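Local coordinates for protein HpcH/HpaI aldolase (Desulfitobacterium hafniense, PDB 3QZ6) that belongs to the HpcH/HpaI aldolase/citrate lyase family and folds as a TIM barrel, a closed ring of eight parallel strands wrapped by helices, at residues G18-L23 / M232-G237; P27-I32 / N56-V61; D39-D44 / A65-L70; V71-V76 / E90-P95. One frame throughout, in Å; residues are numbered along the deposited sequence.

Contact 1 of 4, residues G18-L23 / M232-G237; sequences GTMLNL and MLLWSG
T19 reaches across to the last strand of the barrel and gives its hydroxyl to the backbone: OG1 donates to W235 O at 2.6 Å. With OG1 turned away from its own backbone N (chi1 -159°), the hydroxyl lies beside the T19 carbonyl carbon, which places it next to the neighbouring strand; it meets the W235 carbonyl from slightly off its plane. On the other face of the sheet, M20, a selenomethionine, bends at chi2 and again at chi3, and SE rests 3.8 Å from CD2 of L234 as the two side chains cross. The other branch of L234, CD1, lies against the backbone of G18 and T19, 3.6 Å from T19 N. Parallel strands 16-21 and 232-237 are tied by three backbone bonds: G18 N to L233 O, W235 N to G18 O at 3.0 Å, and M20 N to S236 O at 3.2 Å. Between G18 and M20 the pairing slips by one residue, a beta bulge, and it is here that the threonine bond is added. G237, at the N-cap of helix 238-254, brings its CA within 3.2 Å of M20 O. First and last strands thus close the barrel through backbone bonds plus one side-chain hydroxyl, which grips the chain where regular pairing breaks.

Contact 2 of 4, residues P27-I32 / N56-V61; sequences PDIVRI and NHLVSV
V30 and L58 make the buried heart of this helix-to-helix contact. The CG2 branch of V30 touches both the backbone and the side chain of L58, lying 3.6 Å from L58 O and 3.9 Å from L58 CD2. The same leucine methyl is shared with I29, whose CG2 comes to 3.7 Å from L58 CD2 as the two side chains cross at a slant. V30 also slides past V61 in the opposite direction, its CB 3.8 Å from V61 CG1. Side chain meets side chain through carbon alone, and no hydrogen bond joins the two segments. In the TIM barrel these are successive outer helices, 29-35 and 52-65, with strand 40-44 between them in the chain; V30 and L58 reach inward to F41 and V43 of that strand. P27 and V61, though partly exposed, still pack closely: V61 CG2 (chi1 176° sets it beside the backbone N) meets P27 CB at 3.8 Å. The loose side is H57 and R31, each touching with one aliphatic carbon. CB of H57 lies 3.8 Å from P27 CG while the imidazole leads off, and CG of R31 crosses V61 CG1 nearly at right angles. Y25 of the second subunit packs on P27, and L242 of that subunit covers I29.

Contact 3 of 4, residues D39-D44 / A65-L70; sequences DYFIVD and AGVSVL
F41 holds its ring in the tight position between its backbone N and carbonyl carbon (chi1 61°), and this brings the ring against the valines of the next strand. CZ comes to 3.7 Å from V69 CG2, the two side chains running side by side, while CD2 meets V67 CG1 at 3.8 Å with the side chains roughly perpendicular. Y40 takes the same first torsion (chi1 70°) on the other face of the sheet, where CD1 lies 4.0 Å from CD1 of L70. I42 follows on that face, its CG1 near L70 CB and also in the plane of the Y40 ring at its edge. Four backbone bonds zip the parallel strands: S68 N to D39 O, F41 N to S68 O, L70 N to F41 O, and V43 N to L70 O at 2.9 Å. D39 O accepts a second proton from a water, 2.7 Å away, which also donates to S68 OG; that hydroxyl is further bonded to E90. The pairing joins the two strands of a beta-alpha-beta crossover through helix 52-65. That helix covers the face with V43 and V69, through L58, V59 and A62, while Y40, I42 and L70 point into the barrel toward M232 and L234 of strand 232-237.

Contact 4 of 4, residues V71-V76 / E90-P95; sequences VRIPQV and EGFMIP
Two backbone bonds join the parallel strands 68-72 and 91-94: V71 N to G91 O at 3.0 Å, in the carbonyl plane, and M93 N to V71 O at 3.1 Å, with the donor well above the carbonyl plane. Beyond them R72 CA approaches M93 O at 3.3 Å in a CA-H...O contact; M93 O is buried and has no hydrogen-bond partner in the model. The side chains of R72 and M93, a selenomethionine, run alongside each other in the same direction. M93 stays extended until chi3 (67°) bends its terminal methyl back over one face of the R72 guanidinium, with CE 3.2 Å from R72 NE. The methyl covers that face, while the N-H groups are taken by charged and polar partners: D44 and E46 by salt bridges, Q149 by a hydrogen bond. This is the strand pair of a beta-alpha-beta crossover in the TIM barrel, with helix 78-87 as the connection. On the helix-facing side of the sheet, F92 receives V71 O at its ring edge, and I73 CG2 sits 3.9 Å from F92 CD1. I73 runs side by side with I94, whose CD1 comes to 3.7 Å from I73 CD1. V76 meets I94 at about a right angle, CG2 to CG2 at 3.8 Å, and both are covered by T106 of helix 100-110. L84 packs on I73, and V81 and L85 on F92. The P95 ring brings its CD to 3.1 Å from the carbonyl oxygen of I73.

In the fold
Contacts 1, 3 and 4 are three seams of one barrel sheet; 3 and 4 adjoin, while the pairing of strands 16-21 and 40-44 lies between 1 and 3. Contact 2 lies among the helices outside it. Contacts 3 and 4 share strand 68-72 and are joined by a salt bridge, D44 OD2 to R72 NH1 at 2.8 Å. The same D44 OD2 accepts a probable hydrogen bond from N22 ND2 (2.7 Å), linking contact 3 to contact 1, while L21 N to I42 O at 2.8 Å joins their strands. Contact 2 rests on contact 3 through V30 CG2 and F41 CZ, 3.8 Å apart, but does not touch contact 4. A bound zinc ion lies about 7 Å from the P27 side chain and about 12 Å from that of F41.

Contact 1 of 4, residues G18-L23 / M232-G237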
loop_
_atom_site.group_PDB
_atom_site.type_symbol
_atom_site.label_atom_id
_atom_site.label_comp_id
_atom_site.label_asym_id
_atom_site.label_seq_id
_atom_site.Cartn_x
_atom_site.Cartn_y
_atom_site.Cartn_z
ATOM N N GLY A 18 6.139 15.305 -2.085
ATOM C CA GLY A 18 6.267 13.984 -2.671
ATOM C C GLY A 18 6.496 12.936 -1.602
ATOM O O GLY A 18 6.664 13.255 -0.420
ATOM N N THR A 19 6.504 11.676 -2.014
ATOM C CA THR A 19 6.763 10.589 -1.089
ATOM C C THR A 19 7.553 9.504 -1.815
ATOM O O THR A 19 7.630 9.507 -3.049
ATOM C CB THR A 19 5.438 10.044 -0.509
ATOM O OG1 THR A 19 5.693 9.360 0.719
ATOM C CG2 THR A 19 4.743 9.100 -1.501
HETATM N N MSE A 20 8.156 8.586 -1.061
HETATM C CA MSE A 20 8.886 7.472 -1.656
HETATM C C MSE A 20 7.927 6.323 -2.001
HETATM O O MSE A 20 6.945 6.098 -1.292
HETATM C CB MSE A 20 9.950 6.947 -0.688
HETATM C CG MSE A 20 11.059 7.942 -0.337
HETATM SE SE MSE A 20 12.123 8.366 -1.902
HETATM C CE MSE A 20 12.530 6.531 -2.503
ATOM N N LEU A 21 8.222 5.598 -3.082
ATOM C CA LEU A 21 7.472 4.404 -3.444
ATOM C C LEU A 21 8.424 3.203 -3.455
ATOM O O LEU A 21 9.307 3.128 -4.311
ATOM C CB LEU A 21 6.830 4.570 -4.832
ATOM C CG LEU A 21 5.803 3.487 -5.197
ATOM C CD1 LEU A 21 4.489 3.769 -4.465
ATOM C CD2 LEU A 21 5.572 3.379 -6.711
ATOM N N ASN A 22 8.252 2.273 -2.510
ATOM C CA ASN A 22 9.147 1.120 -2.391
ATOM C C ASN A 22 8.468 -0.230 -2.554
ATOM O O ASN A 22 9.122 -1.213 -2.935
ATOM C CB ASN A 22 9.867 1.114 -1.026
ATOM C CG ASN A 22 10.925 2.182 -0.921
ATOM O OD1 ASN A 22 10.615 3.349 -0.683
ATOM N ND2 ASN A 22 12.187 1.793 -1.101
ATOM N N LEU A 23 7.176 -0.290 -2.231
ATOM C CA LEU A 23 6.449 -1.554 -2.239
ATOM C C LEU A 23 5.407 -1.638 -3.352
ATOM O O LEU A 23 5.449 -2.534 -4.206
ATOM C CB LEU A 23 5.735 -1.766 -0.884
ATOM C CG LEU A 23 4.774 -2.966 -0.804
ATOM C CD1 LEU A 23 5.538 -4.201 -0.364
ATOM C CD2 LEU A 23 3.583 -2.710 0.162
HETATM N N MSE A 232 11.488 21.400 -2.478
HETATM C CA MSE A 232 11.302 19.971 -2.736
HETATM C C MSE A 232 11.131 19.213 -1.430
HETATM O O MSE A 232 12.110 18.856 -0.777
HETATM C CB MSE A 232 12.480 19.388 -3.523
HETATM C CG MSE A 232 12.421 19.635 -5.016
HETATM SE SE MSE A 232 10.942 18.691 -5.896
HETATM C CE MSE A 232 11.566 16.847 -5.720
ATOM N N LEU A 233 9.884 18.965 -1.050
ATOM C CA LEU A 233 9.606 18.336 0.233
ATOM C C LEU A 233 9.248 16.876 0.016
ATOM O O LEU A 233 8.280 16.571 -0.671
ATOM C CB LEU A 233 8.460 19.065 0.934
ATOM C CG LEU A 233 8.653 20.583 1.002
ATOM C CD1 LEU A 233 7.415 21.265 1.585
ATOM C CD2 LEU A 233 9.907 20.934 1.803
ATOM N N LEU A 234 10.037 15.987 0.616
ATOM C CA LEU A 234 9.886 14.549 0.437
ATOM C C LEU A 234 9.608 13.900 1.788
ATOM O O LEU A 234 10.472 13.880 2.661
ATOM C CB LEU A 234 11.176 13.971 -0.148
ATOM C CG LEU A 234 11.141 12.476 -0.471
ATOM C CD1 LEU A 234 10.066 12.204 -1.505
ATOM C CD2 LEU A 234 12.508 11.992 -0.979
ATOM N N TRP A 235 8.406 13.363 1.962
ATOM C CA TRP A 235 7.987 12.861 3.272
ATOM C C TRP A 235 7.593 11.392 3.237
ATOM O O TRP A 235 6.707 10.992 2.478
ATOM C CB TRP A 235 6.821 13.696 3.826
ATOM C CG TRP A 235 6.146 13.033 4.993
ATOM C CD1 TRP A 235 6.653 12.873 6.252
ATOM C CD2 TRP A 235 4.850 12.427 5.004
ATOM N NE1 TRP A 235 5.753 12.194 7.040
ATOM C CE2 TRP A 235 4.639 11.913 6.296
ATOM C CE3 TRP A 235 3.849 12.268 4.045
ATOM C CZ2 TRP A 235 3.470 11.247 6.648
ATOM C CZ3 TRP A 235 2.688 11.607 4.404
ATOM C CH2 TRP A 235 2.507 11.115 5.690
ATOM N N SER A 236 8.266 10.592 4.055
ATOM C CA SER A 236 7.868 9.201 4.296
ATOM C C SER A 236 7.759 8.366 3.015
ATOM O O SER A 236 8.538 8.544 2.071
ATOM C CB SER A 236 6.552 9.162 5.093
ATOM O OG SER A 236 6.281 7.855 5.577
ATOM N N GLY A 237 6.796 7.451 2.973
ATOM C CA GLY A 237 6.676 6.565 1.822
ATOM C C GLY A 237 5.576 5.541 2.018
ATOM O O GLY A 237 5.027 5.432 3.113
#

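Contact 2 of 4, residues P27-I32 / N56-V61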
loop_
_atom_site.group_PDB
_atom_site.type_symbol
_atom_site.label_atom_id
_atom_site.label_comp_id
_atom_site.label_asym_id
_atom_site.label_seq_id
_atom_site.Cartn_x
_atom_site.Cartn_y
_atom_site.Cartn_z
ATOM N N PRO A 27 -0.730 0.337 -10.316
ATOM C CA PRO A 27 -0.690 1.721 -10.814
ATOM C C PRO A 27 -1.755 2.639 -10.198
ATOM O O PRO A 27 -1.637 3.863 -10.304
ATOM C CB PRO A 27 -0.948 1.566 -12.317
ATOM C CG PRO A 27 -0.532 0.147 -12.638
ATOM C CD PRO A 27 -0.870 -0.651 -11.400
ATOM N N ASP A 28 -2.790 2.073 -9.589
ATOM C CA ASP A 28 -3.778 2.911 -8.922
ATOM C C ASP A 28 -3.201 3.656 -7.726
ATOM O O ASP A 28 -3.835 4.587 -7.217
ATOM C CB ASP A 28 -5.016 2.107 -8.503
ATOM C CG ASP A 28 -6.008 1.928 -9.645
ATOM O OD1 ASP A 28 -6.112 2.844 -10.481
ATOM O OD2 ASP A 28 -6.698 0.887 -9.700
ATOM N N ILE A 29 -2.008 3.271 -7.269
ATOM C CA ILE A 29 -1.351 4.040 -6.213
ATOM C C ILE A 29 -1.201 5.490 -6.683
ATOM O O ILE A 29 -1.198 6.421 -5.878
ATOM C CB ILE A 29 0.042 3.480 -5.830
ATOM C CG1 ILE A 29 0.564 4.153 -4.553
ATOM C CG2 ILE A 29 1.071 3.672 -6.977
ATOM C CD1 ILE A 29 -0.345 3.954 -3.356
ATOM N N VAL A 30 -1.076 5.678 -7.994
ATOM C CA VAL A 30 -0.924 7.031 -8.548
ATOM C C VAL A 30 -2.185 7.866 -8.331
ATOM O O VAL A 30 -2.121 9.051 -8.007
ATOM C CB VAL A 30 -0.630 6.985 -10.060
ATOM C CG1 VAL A 30 -0.634 8.403 -10.651
ATOM C CG2 VAL A 30 0.693 6.285 -10.325
ATOM N N ARG A 31 -3.343 7.244 -8.514
ATOM C CA ARG A 31 -4.608 7.948 -8.309
ATOM C C ARG A 31 -4.844 8.234 -6.833
ATOM O O ARG A 31 -5.394 9.283 -6.467
ATOM C CB ARG A 31 -5.758 7.139 -8.889
ATOM C CG ARG A 31 -5.558 6.785 -10.351
ATOM C CD ARG A 31 -6.381 5.536 -10.694
ATOM N NE ARG A 31 -7.729 5.940 -10.967
ATOM C CZ ARG A 31 -8.811 5.166 -11.024
ATOM N NH1 ARG A 31 -8.798 3.846 -10.828
ATOM N NH2 ARG A 31 -9.949 5.768 -11.292
ATOM N N ILE A 32 -4.412 7.310 -5.977
ATOM C CA ILE A 32 -4.500 7.532 -4.536
ATOM C C ILE A 32 -3.622 8.716 -4.140
ATOM O O ILE A 32 -4.026 9.578 -3.357
ATOM C CB ILE A 32 -4.090 6.276 -3.762
ATOM C CG1 ILE A 32 -5.250 5.264 -3.781
ATOM C CG2 ILE A 32 -3.725 6.629 -2.323
ATOM C CD1 ILE A 32 -4.894 3.903 -3.219
ATOM N N ASN A 56 6.611 2.200 -16.425
ATOM C CA ASN A 56 5.764 2.627 -17.539
ATOM C C ASN A 56 4.295 2.631 -17.105
ATOM O O ASN A 56 3.566 3.591 -17.356
ATOM C CB ASN A 56 5.977 1.692 -18.741
ATOM C CG ASN A 56 5.323 2.205 -20.032
ATOM O OD1 ASN A 56 4.439 3.076 -20.026
ATOM N ND2 ASN A 56 5.751 1.647 -21.142
ATOM N N HIS A 57 3.856 1.564 -16.437
ATOM C CA HIS A 57 2.463 1.517 -15.964
ATOM C C HIS A 57 2.133 2.668 -15.021
ATOM O O HIS A 57 1.057 3.283 -15.111
ATOM C CB HIS A 57 2.132 0.167 -15.307
ATOM C CG HIS A 57 2.065 -0.968 -16.281
ATOM N ND1 HIS A 57 2.068 -2.290 -15.889
ATOM C CD2 HIS A 57 2.004 -0.977 -17.633
ATOM C CE1 HIS A 57 1.999 -3.063 -16.957
ATOM N NE2 HIS A 57 1.968 -2.294 -18.030
ATOM N N LEU A 58 3.051 2.959 -14.107
ATOM C CA LEU A 58 2.843 4.069 -13.183
ATOM C C LEU A 58 2.762 5.384 -13.961
ATOM O O LEU A 58 1.869 6.203 -13.738
ATOM C CB LEU A 58 3.972 4.132 -12.141
ATOM C CG LEU A 58 4.043 2.982 -11.120
ATOM C CD1 LEU A 58 5.400 2.924 -10.420
ATOM C CD2 LEU A 58 2.923 3.074 -10.091
ATOM N N VAL A 59 3.689 5.576 -14.888
ATOM C CA VAL A 59 3.754 6.820 -15.658
ATOM C C VAL A 59 2.503 7.019 -16.518
ATOM O O VAL A 59 1.980 8.125 -16.622
ATOM C CB VAL A 59 5.018 6.841 -16.544
ATOM C CG1 VAL A 59 4.907 7.908 -17.641
ATOM C CG2 VAL A 59 6.258 7.054 -15.689
ATOM N N SER A 60 2.010 5.943 -17.121
ATOM C CA SER A 60 0.818 6.036 -17.960
ATOM C C SER A 60 -0.388 6.613 -17.222
ATOM O O SER A 60 -1.195 7.348 -17.798
ATOM C CB SER A 60 0.475 4.664 -18.535
ATOM O OG SER A 60 1.460 4.298 -19.487
ATOM N N VAL A 61 -0.518 6.265 -15.950
ATOM C CA VAL A 61 -1.589 6.799 -15.132
ATOM C C VAL A 61 -1.238 8.213 -14.665
ATOM O O VAL A 61 -2.085 9.098 -14.659
ATOM C CB VAL A 61 -1.877 5.882 -13.919
ATOM C CG1 VAL A 61 -2.928 6.515 -13.012
ATOM C CG2 VAL A 61 -2.327 4.471 -14.397
#

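Contact 3 of 4, residues D39-D44 / A65-L70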
loop_
_atom_site.group_PDB
_atom_site.type_symbol
_atom_site.label_atom_id
_atom_site.label_comp_id
_atom_site.label_asym_id
_atom_site.label_seq_id
_atom_site.Cartn_x
_atom_site.Cartn_y
_atom_site.Cartn_z
ATOM N N ASP A 39 2.324 16.088 -5.213
ATOM C CA ASP A 39 2.767 16.581 -6.514
ATOM C C ASP A 39 3.586 15.548 -7.289
ATOM O O ASP A 39 3.588 15.544 -8.517
ATOM C CB ASP A 39 3.615 17.837 -6.328
ATOM C CG ASP A 39 2.817 18.971 -5.752
ATOM O OD1 ASP A 39 1.996 19.527 -6.501
ATOM O OD2 ASP A 39 2.979 19.265 -4.550
ATOM N N TYR A 40 4.310 14.697 -6.566
ATOM C CA TYR A 40 5.210 13.744 -7.205
ATOM C C TYR A 40 5.469 12.564 -6.276
ATOM O O TYR A 40 5.084 12.581 -5.108
ATOM C CB TYR A 40 6.543 14.418 -7.575
ATOM C CG TYR A 40 7.413 14.766 -6.375
ATOM C CD1 TYR A 40 8.445 13.919 -5.962
ATOM C CD2 TYR A 40 7.199 15.938 -5.653
ATOM C CE1 TYR A 40 9.232 14.228 -4.861
ATOM C CE2 TYR A 40 7.976 16.251 -4.557
ATOM C CZ TYR A 40 8.994 15.397 -4.166
ATOM O OH TYR A 40 9.768 15.719 -3.076
ATOM N N PHE A 41 6.095 11.522 -6.804
ATOM C CA PHE A 41 6.626 10.479 -5.948
ATOM C C PHE A 41 7.870 9.921 -6.594
ATOM O O PHE A 41 8.113 10.130 -7.786
ATOM C CB PHE A 41 5.592 9.370 -5.668
ATOM C CG PHE A 41 5.111 8.660 -6.900
ATOM C CD1 PHE A 41 5.778 7.538 -7.377
ATOM C CD2 PHE A 41 3.980 9.108 -7.575
ATOM C CE1 PHE A 41 5.325 6.873 -8.506
ATOM C CE2 PHE A 41 3.519 8.459 -8.703
ATOM C CZ PHE A 41 4.177 7.331 -9.170
ATOM N N ILE A 42 8.676 9.228 -5.802
ATOM C CA ILE A 42 9.957 8.763 -6.294
ATOM C C ILE A 42 9.996 7.257 -6.216
ATOM O O ILE A 42 9.867 6.683 -5.138
ATOM C CB ILE A 42 11.123 9.347 -5.480
ATOM C CG1 ILE A 42 10.985 10.875 -5.370
ATOM C CG2 ILE A 42 12.467 8.937 -6.103
ATOM C CD1 ILE A 42 12.250 11.566 -4.869
ATOM N N VAL A 43 10.152 6.616 -7.367
ATOM C CA VAL A 43 10.235 5.167 -7.400
ATOM C C VAL A 43 11.641 4.762 -6.967
ATOM O O VAL A 43 12.626 5.245 -7.527
ATOM C CB VAL A 43 9.939 4.616 -8.808
ATOM C CG1 VAL A 43 10.055 3.085 -8.814
ATOM C CG2 VAL A 43 8.529 5.063 -9.263
ATOM N N ASP A 44 11.736 3.886 -5.971
ATOM C CA ASP A 44 13.043 3.479 -5.456
ATOM C C ASP A 44 13.638 2.303 -6.237
ATOM O O ASP A 44 13.422 1.152 -5.875
ATOM C CB ASP A 44 12.945 3.106 -3.982
ATOM C CG ASP A 44 14.301 3.168 -3.278
ATOM O OD1 ASP A 44 15.323 3.214 -3.990
ATOM O OD2 ASP A 44 14.340 3.171 -2.030
ATOM N N ALA A 65 -2.910 12.338 -14.680
ATOM C CA ALA A 65 -3.383 12.616 -13.326
ATOM C C ALA A 65 -2.724 13.863 -12.772
ATOM O O ALA A 65 -3.091 14.349 -11.702
ATOM C CB ALA A 65 -3.131 11.414 -12.408
ATOM N N GLY A 66 -1.746 14.387 -13.505
ATOM C CA GLY A 66 -1.042 15.574 -13.064
ATOM C C GLY A 66 -0.035 15.305 -11.955
ATOM O O GLY A 66 0.287 16.189 -11.176
ATOM N N VAL A 67 0.465 14.080 -11.884
ATOM C CA VAL A 67 1.455 13.719 -10.871
ATOM C C VAL A 67 2.777 13.420 -11.585
ATOM O O VAL A 67 2.789 12.780 -12.644
ATOM C CB VAL A 67 0.981 12.482 -10.060
ATOM C CG1 VAL A 67 2.015 12.073 -9.017
ATOM C CG2 VAL A 67 -0.364 12.775 -9.388
ATOM N N SER A 68 3.885 13.903 -11.027
ATOM C CA SER A 68 5.187 13.684 -11.642
ATOM C C SER A 68 5.859 12.449 -11.048
ATOM O O SER A 68 5.830 12.244 -9.839
ATOM C CB SER A 68 6.090 14.901 -11.416
ATOM O OG SER A 68 5.520 16.079 -11.956
ATOM N N VAL A 69 6.487 11.643 -11.896
ATOM C CA VAL A 69 7.172 10.446 -11.424
ATOM C C VAL A 69 8.675 10.661 -11.536
ATOM O O VAL A 69 9.181 10.921 -12.624
ATOM C CB VAL A 69 6.775 9.210 -12.261
ATOM C CG1 VAL A 69 7.483 7.952 -11.751
ATOM C CG2 VAL A 69 5.235 9.016 -12.254
ATOM N N LEU A 70 9.387 10.586 -10.414
ATOM C CA LEU A 70 10.849 10.615 -10.455
ATOM C C LEU A 70 11.335 9.215 -10.137
ATOM O O LEU A 70 10.602 8.431 -9.549
ATOM C CB LEU A 70 11.417 11.596 -9.428
ATOM C CG LEU A 70 10.915 13.042 -9.516
ATOM C CD1 LEU A 70 11.564 13.878 -8.417
ATOM C CD2 LEU A 70 11.213 13.645 -10.895
HETATM O O HOH W 1 4.253 17.701 -10.004
#

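Contact 4 of 4, residues V71-V76 / E90-P95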
loop_
_atom_site.group_PDB
_atom_site.type_symbol
_atom_site.label_atom_id
_atom_site.label_comp_id
_atom_site.label_asym_id
_atom_site.label_seq_id
_atom_site.Cartn_x
_atom_site.Cartn_y
_atom_site.Cartn_z
ATOM N N VAL A 71 12.568 8.902 -10.514
ATOM C CA VAL A 71 13.131 7.601 -10.188
ATOM C C VAL A 71 14.491 7.758 -9.508
ATOM O O VAL A 71 15.327 8.540 -9.946
ATOM C CB VAL A 71 13.297 6.724 -11.438
ATOM C CG1 VAL A 71 13.763 5.310 -11.035
ATOM C CG2 VAL A 71 11.979 6.646 -12.226
ATOM N N ARG A 72 14.699 7.010 -8.429
ATOM C CA ARG A 72 16.002 6.939 -7.784
ATOM C C ARG A 72 16.718 5.752 -8.420
ATOM O O ARG A 72 16.339 4.602 -8.204
ATOM C CB ARG A 72 15.816 6.714 -6.285
ATOM C CG ARG A 72 17.093 6.520 -5.474
ATOM C CD ARG A 72 16.726 5.839 -4.151
ATOM N NE ARG A 72 17.156 6.614 -3.008
ATOM C CZ ARG A 72 16.676 6.482 -1.777
ATOM N NH1 ARG A 72 15.725 5.600 -1.508
ATOM N NH2 ARG A 72 17.151 7.249 -0.808
ATOM N N ILE A 73 17.728 6.028 -9.232
ATOM C CA ILE A 73 18.389 4.973 -9.985
ATOM C C ILE A 73 19.641 4.502 -9.258
ATOM O O ILE A 73 20.263 5.262 -8.539
ATOM C CB ILE A 73 18.724 5.440 -11.404
ATOM C CG1 ILE A 73 19.570 6.722 -11.369
ATOM C CG2 ILE A 73 17.418 5.633 -12.203
ATOM C CD1 ILE A 73 19.885 7.280 -12.764
ATOM N N PRO A 74 20.002 3.228 -9.430
ATOM C CA PRO A 74 21.140 2.668 -8.679
ATOM C C PRO A 74 22.512 3.108 -9.199
ATOM O O PRO A 74 23.498 3.067 -8.468
ATOM C CB PRO A 74 20.966 1.162 -8.872
ATOM C CG PRO A 74 20.250 1.039 -10.206
ATOM C CD PRO A 74 19.310 2.216 -10.250
ATOM N N GLN A 75 22.585 3.494 -10.463
ATOM C CA GLN A 75 23.849 3.938 -11.039
ATOM C C GLN A 75 23.513 4.788 -12.245
ATOM O O GLN A 75 22.424 4.677 -12.808
ATOM C CB GLN A 75 24.733 2.752 -11.458
ATOM C CG GLN A 75 24.217 2.001 -12.683
ATOM C CD GLN A 75 24.797 0.606 -12.822
ATOM O OE1 GLN A 75 25.324 0.048 -11.866
ATOM N NE2 GLN A 75 24.681 0.025 -14.016
ATOM N N VAL A 76 24.438 5.653 -12.629
ATOM C CA VAL A 76 24.215 6.540 -13.755
ATOM C C VAL A 76 24.760 5.914 -15.032
ATOM O O VAL A 76 25.964 5.840 -15.228
ATOM C CB VAL A 76 24.888 7.895 -13.504
ATOM C CG1 VAL A 76 24.749 8.802 -14.722
ATOM C CG2 VAL A 76 24.276 8.545 -12.268
ATOM N N GLU A 90 9.813 12.162 -15.125
ATOM C CA GLU A 90 10.223 13.553 -15.345
ATOM C C GLU A 90 11.682 13.758 -14.981
ATOM O O GLU A 90 12.297 14.779 -15.329
ATOM C CB GLU A 90 9.343 14.527 -14.557
ATOM C CG GLU A 90 7.893 14.566 -15.039
ATOM C CD GLU A 90 7.159 15.814 -14.574
ATOM O OE1 GLU A 90 7.834 16.796 -14.203
ATOM O OE2 GLU A 90 5.910 15.818 -14.574
ATOM N N GLY A 91 12.249 12.787 -14.276
ATOM C CA GLY A 91 13.645 12.916 -13.895
ATOM C C GLY A 91 14.047 12.018 -12.753
ATOM O O GLY A 91 13.385 11.006 -12.469
ATOM N N PHE A 92 15.122 12.411 -12.076
ATOM C CA PHE A 92 15.844 11.493 -11.208
ATOM C C PHE A 92 16.275 12.080 -9.882
ATOM O O PHE A 92 16.545 13.272 -9.765
ATOM C CB PHE A 92 17.107 11.021 -11.931
ATOM C CG PHE A 92 16.831 10.402 -13.255
ATOM C CD1 PHE A 92 16.262 9.139 -13.332
ATOM C CD2 PHE A 92 17.119 11.088 -14.425
ATOM C CE1 PHE A 92 15.983 8.568 -14.565
ATOM C CE2 PHE A 92 16.847 10.529 -15.656
ATOM C CZ PHE A 92 16.284 9.264 -15.732
HETATM N N MSE A 93 16.359 11.209 -8.887
HETATM C CA MSE A 93 17.174 11.493 -7.724
HETATM C C MSE A 93 18.400 10.604 -7.862
HETATM O O MSE A 93 18.282 9.377 -7.915
HETATM C CB MSE A 93 16.424 11.173 -6.434
HETATM C CG MSE A 93 17.258 11.407 -5.174
HETATM SE SE MSE A 93 16.184 11.259 -3.527
HETATM C CE MSE A 93 15.783 9.386 -3.631
ATOM N N ILE A 94 19.570 11.226 -7.967
ATOM C CA ILE A 94 20.821 10.495 -8.117
ATOM C C ILE A 94 21.423 10.274 -6.730
ATOM O O ILE A 94 21.729 11.233 -6.024
ATOM C CB ILE A 94 21.832 11.295 -8.978
ATOM C CG1 ILE A 94 21.190 11.723 -10.307
ATOM C CG2 ILE A 94 23.092 10.467 -9.229
ATOM C CD1 ILE A 94 20.699 10.533 -11.139
ATOM N N PRO A 95 21.603 9.010 -6.332
ATOM C CA PRO A 95 22.007 8.738 -4.943
ATOM C C PRO A 95 23.509 8.875 -4.720
ATOM O O PRO A 95 24.277 8.674 -5.657
ATOM C CB PRO A 95 21.591 7.275 -4.747
ATOM C CG PRO A 95 21.742 6.672 -6.134
ATOM C CD PRO A 95 21.318 7.772 -7.090
#